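Local coordinates for putative peptidase (Parabacteroides merdae, PDB 4L8K), which is a putative peptidase of family S41 that probably cleaves peptide bonds, at residues 7-12 with 40-46; 12-16 with 33-37; 29-33 with 60-66; 178-183 with 269-275. One frame throughout, in Å; residues are numbered along the deposited sequence.

Contacts 1, 2 and 3 adjoin one another in the N-terminal helical part of the chain. Contacts 1 and 2 both join helix 8-22 to helix 33-43, share Phe-12, and have centres about 10 Å apart. Contact 3 brings in residues 60-66, which follow on from helix 50-61, and shares Trp-33 with contact 2; those two centres are about 11 Å apart. Met-60 links all three, its SE lying 3.6 Å from Phe-12 CE1. Contact 4 stands apart, in the S41 peptidase region. Its nearest atoms are about 11 Å from contact 3 and about 22 Å from contact 1. Thr-179 OG1 is hydrogen-bonded to a 2-methyl-2,4-pentanediol, probably from the crystallisation liquor.

Contact 1 of 4, residues 7-12 with 40-46; sequences SPRDNF and YNLLVKD
Pro-8 CA and Asp-46 CA lie 5.2 Å apart, where the first turn of helix 8-22 meets the loop leaving helix 33-43. Arg-9 N donates to Asp-46 OD1 at 3.0 Å, nearly along the C-O axis (N-H...O 162°). Ser-7, the N-cap residue, accepts from Asp-10 N on the same turn. The Arg-9 chain bends at chi3 (54°) and brings its guanidinium to the end of helix 33-43. NH1 of Arg-9 donates to Asn-41 O at 2.8 Å, on a lone pair, and to Val-44 O at 3.0 Å, in the guanidinium plane. NH2 bonds Asn-41 OD1; this bond is very short, and its exact length is doubtful. A leucine in place of Arg-9 would probably leave Asn-41 O and Val-44 O without this donor, and the Asn-41 side chain freer to turn. Val-44 CG1 packs on Phe-12 CB at 3.8 Å, and Phe-12 CE1 meets Tyr-40 CB at 3.7 Å. Helix 50-61 packs against both helices: Leu-53 touches Pro-8, and Met-60 touches Phe-12 and Tyr-40.

Contact 2 of 4, residues 12-16 with 33-37; sequences FEALW and WDDVY
Trp-33 O is gripped by two donors from opposite faces of its carbonyl plane. Trp-16 NE1 reaches it at 2.8 Å, in the plane of its own indole, and the backbone N of Tyr-37 supplies the other bond. A reciprocal bond runs back: Trp-33 NE1 donates to Trp-16 O at 3.0 Å, almost straight (177°). The two indoles lie nearly parallel in an offset stack, their five-membered rings 3.7 Å apart between centroids. Trp-16 points across the gap because its CG is anti to the backbone N (chi1 -173°). Here helices 8-22 and 33-43 run antiparallel, at 174° for the short segments, and an aromatic cluster of Phe-12, Trp-16, Trp-33 and Tyr-37 lies between them. The other face of Trp-16 takes Tyr-37 CB in a CH-pi contact, 3.7 Å from the five-membered ring centroid, and the Tyr-37 ring turns its edge to that face. A serine in place of Trp-16 would probably open a gap between Trp-33 and Tyr-37 and cost Trp-33 O one of its donors. Phe-12 CZ touches Tyr-37 CE1 at 3.6 Å. Tyr-37 OH donates to Glu-13 OE2 at 2.7 Å, and OE2 accepts on its syn lone pair.

Contact 3 of 4, residues 29-33 with 60-66; sequences KDVDW and MLAEVKD
Trp-33 and Met-60, here selenomethionine, make a Met-aromatic contact where the loop leading into helix 33-43 packs on the last part of helix 50-61 and the turn that follows. The SE atom of Met-60 lies 5.4 Å from the centroid of the Trp-33 six-membered ring, at an oblique position. Two more apolar contacts of Trp-33 fall on the same end of the indole. Trp-33 CH2 meets Met-60 CG at 4.1 Å, and Trp-33 CZ3 meets Val-64 CG1, also at 4.1 Å. The carbonyl oxygen of Met-60 lies at the ring edge, near its plane. Val-31 sets CG2 against the backbone carbonyl of Glu-63, 3.4 Å from its O, while CG1 lies beside the Glu-63 carboxylate. That carboxylate is held from helix 33-43, by a salt bridge to Arg-39 and a hydrogen bond from Tyr-40. One water joins the segments on the polar side. It donates to Asp-30 OD1 at 2.8 Å and to Glu-63 O at 2.9 Å. The one direct hydrogen bond between the segments comes from Lys-29. Its chain bends at chi2 (-56°) and passes across the oxygen end of the Val-64 carbonyl, with CD and CE both close to the oxygen. Lys-29 NZ then donates to Val-64 O at 2.8 Å, in line with the carbonyl bond (C=O...N 178°).

Contact 4 of 4, residues 178-183 with 269-275; sequences LTGYTQ and PVLDVNK
Tyr-181 and Leu-271, an antiparallel hydrogen-bonded pair, form the tight part of this contact. Tyr-181 N donates to Leu-271 O at 2.9 Å, and Leu-271 N donates back to Tyr-181 O at 2.8 Å, nearly straight (175°). Their CB atoms meet on one face of the sheet, 4.1 Å apart. Thr-182 and Val-270, the next pair, are non-hydrogen-bonded and put their methyls on the other face. Gln-183 N closes this end with a bond to Pro-269 O at 3.2 Å. Gly-180 CA lies 3.3 Å from Leu-271 O, and a side chain here would run into that oxygen. The pairing builds an edge of a three-stranded antiparallel sheet in the S41 region, with strand 177-182 between 270-271 and 197-201. Beyond Leu-271 the chain leaves the pairing in a type I turn, Asp-272 to Lys-275. Asp-272 OD1 accepts from Asn-274 N there, an Asx turn. This side is looser and wetter. A water donates to Thr-179 O and weakly accepts from Val-273 N, and a second water links Tyr-181 OH to Val-273 O. Tyr-181 CG is anti to the carbonyl carbon (chi1 -57°), which sets the ring beside the turn. Asp-272 O lies at the ring edge, near its plane, 3.4 Å from Tyr-181 CD1. The exposed Lys-275 lays CE over one face, 4.0 Å from the ring centroid, as a CH-pi contact.

Contact 1 of 4, residues 7-12 with 40-46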
loop_
_atom_site.group_PDB
_atom_site.type_symbol
_atom_site.label_atom_id
_atom_site.label_comp_id
_atom_site.label_asym_id
_atom_site.label_seq_id
_atom_site.Cartn_x
_atom_site.Cartn_y
_atom_site.Cartn_z
ATOM N N SER A 7 14.291 25.540 21.801
ATOM C CA SER A 7 13.066 25.837 22.542
ATOM C C SER A 7 11.790 25.154 21.970
ATOM O O SER A 7 11.655 24.991 20.754
ATOM C CB SER A 7 12.849 27.351 22.617
ATOM O OG SER A 7 12.168 27.874 21.489
ATOM N N PRO A 8 10.803 24.843 22.850
ATOM C CA PRO A 8 9.569 24.200 22.374
ATOM C C PRO A 8 8.808 25.031 21.343
ATOM O O PRO A 8 8.309 24.481 20.356
ATOM C CB PRO A 8 8.754 24.023 23.666
ATOM C CG PRO A 8 9.789 23.862 24.708
ATOM C CD PRO A 8 10.814 24.906 24.327
ATOM N N ARG A 9 8.763 26.347 21.530
ATOM C CA ARG A 9 8.040 27.207 20.606
ATOM C C ARG A 9 8.720 27.263 19.217
ATOM O O ARG A 9 8.006 27.290 18.219
ATOM C CB ARG A 9 7.801 28.593 21.200
ATOM C CG ARG A 9 6.766 28.537 22.350
ATOM C CD ARG A 9 6.110 29.863 22.677
ATOM N NE ARG A 9 5.514 30.487 21.497
ATOM C CZ ARG A 9 4.298 30.226 21.027
ATOM N NH1 ARG A 9 3.505 29.363 21.652
ATOM N NH2 ARG A 9 3.866 30.825 19.930
ATOM N N ASP A 10 10.071 27.173 19.150
ATOM C CA ASP A 10 10.815 27.149 17.880
ATOM C C ASP A 10 10.533 25.871 17.114
ATOM O O ASP A 10 10.385 25.913 15.894
ATOM C CB ASP A 10 12.327 27.285 18.123
ATOM C CG ASP A 10 12.784 28.662 18.557
ATOM O OD1 ASP A 10 12.014 29.636 18.366
ATOM O OD2 ASP A 10 13.919 28.774 19.077
ATOM N N ASN A 11 10.432 24.733 17.836
ATOM C CA ASN A 11 10.124 23.434 17.242
ATOM C C ASN A 11 8.656 23.368 16.846
ATOM O O ASN A 11 8.345 22.828 15.790
ATOM C CB ASN A 11 10.516 22.317 18.182
ATOM C CG ASN A 11 12.013 22.188 18.210
ATOM O OD1 ASN A 11 12.620 21.629 17.300
ATOM N ND2 ASN A 11 12.648 22.835 19.170
ATOM N N PHE A 12 7.765 23.987 17.633
ATOM C CA PHE A 12 6.347 24.088 17.256
ATOM C C PHE A 12 6.221 24.844 15.908
ATOM O O PHE A 12 5.600 24.337 14.965
ATOM C CB PHE A 12 5.527 24.791 18.366
ATOM C CG PHE A 12 4.257 25.452 17.886
ATOM C CD1 PHE A 12 3.221 24.696 17.333
ATOM C CD2 PHE A 12 4.099 26.833 17.972
ATOM C CE1 PHE A 12 2.060 25.317 16.849
ATOM C CE2 PHE A 12 2.925 27.448 17.527
ATOM C CZ PHE A 12 1.913 26.684 16.961
ATOM N N TYR A 40 -2.827 25.396 18.857
ATOM C CA TYR A 40 -1.569 24.871 19.396
ATOM C C TYR A 40 -0.599 25.974 19.823
ATOM O O TYR A 40 0.245 25.732 20.688
ATOM C CB TYR A 40 -0.922 23.889 18.406
ATOM C CG TYR A 40 -1.657 22.564 18.408
ATOM C CD1 TYR A 40 -2.827 22.386 17.661
ATOM C CD2 TYR A 40 -1.232 21.512 19.213
ATOM C CE1 TYR A 40 -3.532 21.179 17.691
ATOM C CE2 TYR A 40 -1.944 20.317 19.271
ATOM C CZ TYR A 40 -3.079 20.148 18.489
ATOM O OH TYR A 40 -3.761 18.961 18.516
ATOM N N ASN A 41 -0.758 27.184 19.276
ATOM C CA ASN A 41 0.022 28.361 19.653
ATOM C C ASN A 41 -0.185 28.658 21.145
ATOM O O ASN A 41 0.776 29.007 21.836
ATOM C CB ASN A 41 -0.397 29.564 18.801
ATOM C CG ASN A 41 0.288 30.851 19.145
ATOM O OD1 ASN A 41 1.505 30.922 19.251
ATOM N ND2 ASN A 41 -0.479 31.908 19.279
ATOM N N LEU A 42 -1.433 28.450 21.638
ATOM C CA LEU A 42 -1.833 28.685 23.032
ATOM C C LEU A 42 -1.424 27.545 23.946
ATOM O O LEU A 42 -1.366 27.730 25.167
ATOM C CB LEU A 42 -3.359 28.893 23.140
ATOM C CG LEU A 42 -3.983 30.034 22.312
ATOM C CD1 LEU A 42 -5.490 29.886 22.233
ATOM C CD2 LEU A 42 -3.611 31.396 22.862
ATOM N N LEU A 43 -1.138 26.372 23.372
ATOM C CA LEU A 43 -0.792 25.184 24.141
ATOM C C LEU A 43 0.720 25.000 24.333
ATOM O O LEU A 43 1.137 24.568 25.411
ATOM C CB LEU A 43 -1.407 23.923 23.490
ATOM C CG LEU A 43 -2.950 23.867 23.458
ATOM C CD1 LEU A 43 -3.444 22.753 22.596
ATOM C CD2 LEU A 43 -3.513 23.658 24.814
ATOM N N VAL A 44 1.535 25.323 23.318
ATOM C CA VAL A 44 2.982 25.148 23.417
ATOM C C VAL A 44 3.600 26.289 24.254
ATOM O O VAL A 44 3.417 27.461 23.939
ATOM C CB VAL A 44 3.652 25.008 22.029
ATOM C CG1 VAL A 44 5.148 24.759 22.168
ATOM C CG2 VAL A 44 2.987 23.905 21.194
ATOM N N LYS A 45 4.308 25.926 25.342
ATOM C CA LYS A 45 5.008 26.865 26.232
ATOM C C LYS A 45 6.476 26.488 26.317
ATOM O O LYS A 45 6.781 25.303 26.359
ATOM C CB LYS A 45 4.394 26.884 27.660
ATOM C CG LYS A 45 2.868 26.901 27.735
ATOM C CD LYS A 45 2.315 28.312 27.563
ATOM C CE LYS A 45 0.817 28.384 27.654
ATOM N NZ LYS A 45 0.284 29.611 27.002
ATOM N N ASP A 46 7.380 27.477 26.425
ATOM C CA ASP A 46 8.819 27.207 26.519
ATOM C C ASP A 46 9.226 26.518 27.845
ATOM O O ASP A 46 10.363 26.046 27.951
ATOM C CB ASP A 46 9.629 28.494 26.295
ATOM C CG ASP A 46 9.864 28.809 24.820
ATOM O OD1 ASP A 46 9.642 27.911 23.972
ATOM O OD2 ASP A 46 10.294 29.946 24.513
#

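Contact 2 of 4, residues 12-16 with 33-37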
loop_
_atom_site.group_PDB
_atom_site.type_symbol
_atom_site.label_atom_id
_atom_site.label_comp_id
_atom_site.label_asym_id
_atom_site.label_seq_id
_atom_site.Cartn_x
_atom_site.Cartn_y
_atom_site.Cartn_z
ATOM N N PHE A 12 7.765 23.987 17.633
ATOM C CA PHE A 12 6.347 24.088 17.256
ATOM C C PHE A 12 6.221 24.844 15.908
ATOM O O PHE A 12 5.600 24.337 14.965
ATOM C CB PHE A 12 5.527 24.791 18.366
ATOM C CG PHE A 12 4.257 25.452 17.886
ATOM C CD1 PHE A 12 3.221 24.696 17.333
ATOM C CD2 PHE A 12 4.099 26.833 17.972
ATOM C CE1 PHE A 12 2.060 25.317 16.849
ATOM C CE2 PHE A 12 2.925 27.448 17.527
ATOM C CZ PHE A 12 1.913 26.684 16.961
ATOM N N GLU A 13 6.828 26.052 15.839
ATOM C CA GLU A 13 6.813 26.918 14.659
ATOM C C GLU A 13 7.376 26.198 13.435
ATOM O O GLU A 13 6.727 26.206 12.398
ATOM C CB GLU A 13 7.605 28.223 14.905
ATOM C CG GLU A 13 6.979 29.175 15.913
ATOM C CD GLU A 13 5.726 29.944 15.530
ATOM O OE1 GLU A 13 5.349 29.943 14.334
ATOM O OE2 GLU A 13 5.138 30.579 16.437
ATOM N N ALA A 14 8.547 25.544 13.574
ATOM C CA ALA A 14 9.215 24.821 12.491
ATOM C C ALA A 14 8.364 23.657 11.978
ATOM O O ALA A 14 8.181 23.548 10.767
ATOM C CB ALA A 14 10.563 24.306 12.955
ATOM N N LEU A 15 7.811 22.828 12.893
ATOM C CA LEU A 15 6.960 21.703 12.533
ATOM C C LEU A 15 5.680 22.173 11.818
ATOM O O LEU A 15 5.318 21.579 10.806
ATOM C CB LEU A 15 6.613 20.834 13.766
ATOM C CG LEU A 15 5.702 19.611 13.483
ATOM C CD1 LEU A 15 6.298 18.684 12.414
ATOM C CD2 LEU A 15 5.382 18.857 14.731
ATOM N N TRP A 16 5.009 23.226 12.332
ATOM C CA TRP A 16 3.794 23.749 11.705
ATOM C C TRP A 16 4.087 24.219 10.257
ATOM O O TRP A 16 3.308 23.926 9.344
ATOM C CB TRP A 16 3.181 24.900 12.544
ATOM C CG TRP A 16 1.850 25.331 11.995
ATOM C CD1 TRP A 16 0.638 24.754 12.248
ATOM C CD2 TRP A 16 1.628 26.280 10.929
ATOM N NE1 TRP A 16 -0.341 25.351 11.481
ATOM C CE2 TRP A 16 0.240 26.291 10.662
ATOM C CE3 TRP A 16 2.456 27.186 10.237
ATOM C CZ2 TRP A 16 -0.340 27.181 9.741
ATOM C CZ3 TRP A 16 1.880 28.059 9.322
ATOM C CH2 TRP A 16 0.503 28.045 9.071
ATOM N N TRP A 33 -5.531 24.200 8.714
ATOM C CA TRP A 33 -4.188 24.251 9.286
ATOM C C TRP A 33 -3.881 25.591 9.977
ATOM O O TRP A 33 -3.055 25.611 10.889
ATOM C CB TRP A 33 -3.123 23.901 8.234
ATOM C CG TRP A 33 -1.821 23.434 8.825
ATOM C CD1 TRP A 33 -0.583 23.963 8.593
ATOM C CD2 TRP A 33 -1.622 22.323 9.719
ATOM N NE1 TRP A 33 0.374 23.261 9.288
ATOM C CE2 TRP A 33 -0.235 22.249 9.994
ATOM C CE3 TRP A 33 -2.480 21.355 10.287
ATOM C CZ2 TRP A 33 0.307 21.288 10.861
ATOM C CZ3 TRP A 33 -1.937 20.376 11.108
ATOM C CH2 TRP A 33 -0.560 20.350 11.392
ATOM N N ASP A 34 -4.582 26.679 9.605
ATOM C CA ASP A 34 -4.436 27.987 10.256
ATOM C C ASP A 34 -5.087 27.981 11.642
ATOM O O ASP A 34 -4.546 28.598 12.559
ATOM C CB ASP A 34 -5.045 29.108 9.390
ATOM C CG ASP A 34 -4.199 29.561 8.209
ATOM O OD1 ASP A 34 -2.959 29.385 8.259
ATOM O OD2 ASP A 34 -4.772 30.143 7.258
ATOM N N ASP A 35 -6.239 27.281 11.798
ATOM C CA ASP A 35 -6.942 27.152 13.085
ATOM C C ASP A 35 -6.173 26.205 14.005
ATOM O O ASP A 35 -6.250 26.351 15.225
ATOM C CB ASP A 35 -8.398 26.658 12.922
ATOM C CG ASP A 35 -9.289 27.453 11.969
ATOM O OD1 ASP A 35 -8.999 28.657 11.734
ATOM O OD2 ASP A 35 -10.298 26.881 11.482
ATOM N N VAL A 36 -5.440 25.230 13.406
ATOM C CA VAL A 36 -4.566 24.288 14.113
ATOM C C VAL A 36 -3.402 25.117 14.699
ATOM O O VAL A 36 -3.018 24.913 15.863
ATOM C CB VAL A 36 -4.092 23.106 13.198
ATOM C CG1 VAL A 36 -2.884 22.386 13.788
ATOM C CG2 VAL A 36 -5.227 22.111 12.946
ATOM N N TYR A 37 -2.887 26.098 13.912
ATOM C CA TYR A 37 -1.833 26.979 14.414
ATOM C C TYR A 37 -2.340 27.776 15.633
ATOM O O TYR A 37 -1.662 27.796 16.650
ATOM C CB TYR A 37 -1.298 27.950 13.338
ATOM C CG TYR A 37 -0.224 28.865 13.885
ATOM C CD1 TYR A 37 1.111 28.470 13.902
ATOM C CD2 TYR A 37 -0.553 30.085 14.479
ATOM C CE1 TYR A 37 2.099 29.277 14.470
ATOM C CE2 TYR A 37 0.423 30.895 15.065
ATOM C CZ TYR A 37 1.750 30.495 15.040
ATOM O OH TYR A 37 2.707 31.312 15.595
#

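Contact 3 of 4, residues 29-33 with 60-66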
loop_
_atom_site.group_PDB
_atom_site.type_symbol
_atom_site.label_atom_id
_atom_site.label_comp_id
_atom_site.label_asym_id
_atom_site.label_seq_id
_atom_site.Cartn_x
_atom_site.Cartn_y
_atom_site.Cartn_z
ATOM N N LYS A 29 -8.921 17.065 4.143
ATOM C CA LYS A 29 -9.022 17.018 5.606
ATOM C C LYS A 29 -10.064 18.009 6.149
ATOM O O LYS A 29 -10.161 19.131 5.656
ATOM C CB LYS A 29 -7.645 17.292 6.257
ATOM C CG LYS A 29 -6.493 16.412 5.734
ATOM C CD LYS A 29 -6.786 14.904 5.860
ATOM C CE LYS A 29 -5.702 14.033 5.302
ATOM N NZ LYS A 29 -5.797 12.649 5.833
ATOM N N ASP A 30 -10.822 17.591 7.177
ATOM C CA ASP A 30 -11.857 18.393 7.817
ATOM C C ASP A 30 -11.295 19.579 8.606
ATOM O O ASP A 30 -12.055 20.496 8.901
ATOM C CB ASP A 30 -12.777 17.548 8.736
ATOM C CG ASP A 30 -12.138 16.461 9.587
ATOM O OD1 ASP A 30 -11.256 16.795 10.417
ATOM O OD2 ASP A 30 -12.610 15.304 9.518
ATOM N N VAL A 31 -10.002 19.563 8.974
ATOM C CA VAL A 31 -9.398 20.674 9.719
ATOM C C VAL A 31 -8.801 21.714 8.771
ATOM O O VAL A 31 -8.481 21.411 7.617
ATOM C CB VAL A 31 -8.339 20.251 10.785
ATOM C CG1 VAL A 31 -8.972 19.490 11.943
ATOM C CG2 VAL A 31 -7.172 19.475 10.174
ATOM N N ASP A 32 -8.647 22.940 9.299
ATOM C CA ASP A 32 -7.985 24.089 8.699
ATOM C C ASP A 32 -6.659 24.234 9.450
ATOM O O ASP A 32 -6.662 24.349 10.683
ATOM C CB ASP A 32 -8.872 25.350 8.805
ATOM C CG ASP A 32 -8.353 26.644 8.164
ATOM O OD1 ASP A 32 -7.127 26.748 7.914
ATOM O OD2 ASP A 32 -9.165 27.581 7.975
ATOM N N TRP A 33 -5.531 24.200 8.714
ATOM C CA TRP A 33 -4.188 24.251 9.286
ATOM C C TRP A 33 -3.881 25.591 9.977
ATOM O O TRP A 33 -3.055 25.611 10.889
ATOM C CB TRP A 33 -3.123 23.901 8.234
ATOM C CG TRP A 33 -1.821 23.434 8.825
ATOM C CD1 TRP A 33 -0.583 23.963 8.593
ATOM C CD2 TRP A 33 -1.622 22.323 9.719
ATOM N NE1 TRP A 33 0.374 23.261 9.288
ATOM C CE2 TRP A 33 -0.235 22.249 9.994
ATOM C CE3 TRP A 33 -2.480 21.355 10.287
ATOM C CZ2 TRP A 33 0.307 21.288 10.861
ATOM C CZ3 TRP A 33 -1.937 20.376 11.108
ATOM C CH2 TRP A 33 -0.560 20.350 11.392
HETATM N N MSE A 60 -0.886 17.436 17.310
HETATM C CA MSE A 60 -1.011 18.417 16.226
HETATM C C MSE A 60 -0.954 17.724 14.878
HETATM O O MSE A 60 -1.772 18.035 14.017
HETATM C CB MSE A 60 0.071 19.486 16.310
HETATM C CG MSE A 60 -0.230 20.674 15.428
HETATM SE SE MSE A 60 1.102 22.080 15.477
HETATM C CE MSE A 60 2.442 21.269 14.383
ATOM N N LEU A 61 -0.009 16.765 14.696
ATOM C CA LEU A 61 0.074 16.029 13.429
ATOM C C LEU A 61 -1.134 15.117 13.263
ATOM O O LEU A 61 -1.648 15.008 12.160
ATOM C CB LEU A 61 1.375 15.223 13.285
ATOM C CG LEU A 61 2.696 16.012 13.334
ATOM C CD1 LEU A 61 3.857 15.075 13.091
ATOM C CD2 LEU A 61 2.740 17.145 12.288
ATOM N N ALA A 62 -1.648 14.550 14.367
ATOM C CA ALA A 62 -2.817 13.664 14.315
ATOM C C ALA A 62 -4.107 14.424 13.900
ATOM O O ALA A 62 -5.099 13.792 13.561
ATOM C CB ALA A 62 -3.005 12.952 15.640
ATOM N N GLU A 63 -4.068 15.763 13.863
ATOM C CA GLU A 63 -5.201 16.587 13.399
ATOM C C GLU A 63 -5.555 16.290 11.932
ATOM O O GLU A 63 -6.719 16.406 11.559
ATOM C CB GLU A 63 -4.915 18.089 13.569
ATOM C CG GLU A 63 -4.805 18.541 15.025
ATOM C CD GLU A 63 -6.100 18.814 15.770
ATOM O OE1 GLU A 63 -7.141 19.070 15.114
ATOM O OE2 GLU A 63 -6.053 18.842 17.021
ATOM N N VAL A 64 -4.564 15.890 11.111
ATOM C CA VAL A 64 -4.807 15.554 9.705
ATOM C C VAL A 64 -5.203 14.068 9.553
ATOM O O VAL A 64 -5.413 13.639 8.433
ATOM C CB VAL A 64 -3.670 15.951 8.714
ATOM C CG1 VAL A 64 -3.448 17.461 8.710
ATOM C CG2 VAL A 64 -2.367 15.190 8.975
ATOM N N LYS A 65 -5.311 13.290 10.660
ATOM C CA LYS A 65 -5.763 11.884 10.658
ATOM C C LYS A 65 -5.142 11.079 9.517
ATOM O O LYS A 65 -5.852 10.505 8.680
ATOM C CB LYS A 65 -7.303 11.838 10.569
ATOM C CG LYS A 65 -7.977 12.511 11.760
ATOM C CD LYS A 65 -9.471 12.584 11.539
ATOM C CE LYS A 65 -10.204 13.340 12.624
ATOM N NZ LYS A 65 -10.076 12.688 13.956
ATOM N N ASP A 66 -3.793 11.054 9.489
ATOM C CA ASP A 66 -3.027 10.438 8.425
ATOM C C ASP A 66 -2.086 9.338 8.965
ATOM O O ASP A 66 -1.136 9.628 9.711
ATOM C CB ASP A 66 -2.240 11.546 7.698
ATOM C CG ASP A 66 -1.414 11.084 6.528
ATOM O OD1 ASP A 66 -1.458 9.875 6.208
ATOM O OD2 ASP A 66 -0.730 11.925 5.926
HETATM O O HOH W 1 -8.710 16.047 9.516
#

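Contact 4 of 4, residues 178-183 with 269-275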
loop_
_atom_site.group_PDB
_atom_site.type_symbol
_atom_site.label_atom_id
_atom_site.label_comp_id
_atom_site.label_asym_id
_atom_site.label_seq_id
_atom_site.Cartn_x
_atom_site.Cartn_y
_atom_site.Cartn_z
ATOM N N LEU A 178 -0.454 3.432 -19.740
ATOM C CA LEU A 178 -0.422 4.521 -18.793
ATOM C C LEU A 178 -0.810 3.899 -17.453
ATOM O O LEU A 178 -1.832 3.226 -17.401
ATOM C CB LEU A 178 -1.417 5.618 -19.254
ATOM C CG LEU A 178 -1.665 6.773 -18.263
ATOM C CD1 LEU A 178 -0.445 7.662 -18.142
ATOM C CD2 LEU A 178 -2.898 7.572 -18.658
ATOM N N THR A 179 0.010 4.060 -16.391
ATOM C CA THR A 179 -0.278 3.451 -15.078
ATOM C C THR A 179 -0.936 4.445 -14.123
ATOM O O THR A 179 -1.581 4.059 -13.148
ATOM C CB THR A 179 0.999 2.862 -14.447
ATOM O OG1 THR A 179 1.888 3.913 -14.062
ATOM C CG2 THR A 179 1.693 1.857 -15.348
ATOM N N GLY A 180 -0.769 5.721 -14.427
ATOM C CA GLY A 180 -1.299 6.811 -13.633
ATOM C C GLY A 180 -0.425 8.026 -13.779
ATOM O O GLY A 180 0.279 8.176 -14.790
ATOM N N TYR A 181 -0.495 8.908 -12.774
ATOM C CA TYR A 181 0.206 10.186 -12.770
ATOM C C TYR A 181 0.840 10.488 -11.431
ATOM O O TYR A 181 0.385 9.991 -10.390
ATOM C CB TYR A 181 -0.781 11.346 -13.095
ATOM C CG TYR A 181 -1.513 11.219 -14.414
ATOM C CD1 TYR A 181 -2.708 10.516 -14.506
ATOM C CD2 TYR A 181 -1.061 11.888 -15.557
ATOM C CE1 TYR A 181 -3.387 10.392 -15.720
ATOM C CE2 TYR A 181 -1.747 11.793 -16.771
ATOM C CZ TYR A 181 -2.906 11.035 -16.847
ATOM O OH TYR A 181 -3.598 10.947 -18.027
ATOM N N THR A 182 1.855 11.372 -11.456
ATOM C CA THR A 182 2.494 11.902 -10.247
ATOM C C THR A 182 2.444 13.427 -10.325
ATOM O O THR A 182 2.456 13.993 -11.411
ATOM C CB THR A 182 3.935 11.370 -10.036
ATOM O OG1 THR A 182 4.752 11.708 -11.163
ATOM C CG2 THR A 182 3.985 9.851 -9.781
ATOM N N GLN A 183 2.351 14.074 -9.174
ATOM C CA GLN A 183 2.390 15.526 -8.996
ATOM C C GLN A 183 3.401 15.813 -7.931
ATOM O O GLN A 183 3.581 14.977 -7.059
ATOM C CB GLN A 183 1.025 16.067 -8.550
ATOM C CG GLN A 183 -0.039 16.037 -9.603
ATOM C CD GLN A 183 -1.233 16.812 -9.133
ATOM O OE1 GLN A 183 -2.060 16.312 -8.380
ATOM N NE2 GLN A 183 -1.354 18.053 -9.576
ATOM N N PRO A 269 1.512 13.456 -4.342
ATOM C CA PRO A 269 0.249 12.767 -4.650
ATOM C C PRO A 269 0.422 11.849 -5.889
ATOM O O PRO A 269 1.007 12.254 -6.899
ATOM C CB PRO A 269 -0.734 13.908 -4.965
ATOM C CG PRO A 269 -0.041 15.158 -4.592
ATOM C CD PRO A 269 1.420 14.893 -4.660
ATOM N N VAL A 270 -0.046 10.604 -5.782
ATOM C CA VAL A 270 -0.063 9.635 -6.875
ATOM C C VAL A 270 -1.521 9.546 -7.319
ATOM O O VAL A 270 -2.415 9.385 -6.476
ATOM C CB VAL A 270 0.554 8.257 -6.506
ATOM C CG1 VAL A 270 0.208 7.189 -7.544
ATOM C CG2 VAL A 270 2.067 8.360 -6.338
ATOM N N LEU A 271 -1.762 9.715 -8.635
ATOM C CA LEU A 271 -3.102 9.676 -9.186
ATOM C C LEU A 271 -3.290 8.470 -10.075
ATOM O O LEU A 271 -2.350 8.034 -10.742
ATOM C CB LEU A 271 -3.422 10.968 -9.984
ATOM C CG LEU A 271 -2.991 12.313 -9.383
ATOM C CD1 LEU A 271 -3.194 13.426 -10.359
ATOM C CD2 LEU A 271 -3.727 12.601 -8.090
ATOM N N ASP A 272 -4.529 7.958 -10.136
ATOM C CA ASP A 272 -4.838 6.858 -11.031
ATOM C C ASP A 272 -5.036 7.409 -12.484
ATOM O O ASP A 272 -4.846 8.605 -12.716
ATOM C CB ASP A 272 -6.060 6.053 -10.518
ATOM C CG ASP A 272 -7.378 6.802 -10.380
ATOM O OD1 ASP A 272 -7.564 7.834 -11.082
ATOM O OD2 ASP A 272 -8.244 6.325 -9.623
ATOM N N VAL A 273 -5.421 6.547 -13.449
ATOM C CA VAL A 273 -5.615 6.947 -14.847
ATOM C C VAL A 273 -6.802 7.951 -15.007
ATOM O O VAL A 273 -6.898 8.621 -16.030
ATOM C CB VAL A 273 -5.760 5.742 -15.814
ATOM C CG1 VAL A 273 -4.458 4.950 -15.888
ATOM C CG2 VAL A 273 -6.947 4.837 -15.427
ATOM N N ASN A 274 -7.669 8.069 -13.995
ATOM C CA ASN A 274 -8.798 9.016 -14.017
ATOM C C ASN A 274 -8.437 10.283 -13.221
ATOM O O ASN A 274 -9.317 11.104 -12.941
ATOM C CB ASN A 274 -10.086 8.372 -13.464
ATOM C CG ASN A 274 -10.421 7.065 -14.125
ATOM O OD1 ASN A 274 -10.452 6.937 -15.353
ATOM N ND2 ASN A 274 -10.623 6.050 -13.316
ATOM N N LYS A 275 -7.125 10.429 -12.874
ATOM C CA LYS A 275 -6.535 11.545 -12.145
ATOM C C LYS A 275 -7.124 11.665 -10.710
ATOM O O LYS A 275 -7.150 12.751 -10.123
ATOM C CB LYS A 275 -6.669 12.854 -12.944
ATOM C CG LYS A 275 -5.740 12.871 -14.151
ATOM C CD LYS A 275 -5.928 14.091 -15.018
ATOM C CE LYS A 275 -5.008 14.026 -16.212
ATOM N NZ LYS A 275 -5.232 15.156 -17.147
HETATM O O HOH W 2 -4.149 4.055 -12.283
HETATM O O HOH W 3 -5.733 9.451 -18.086
#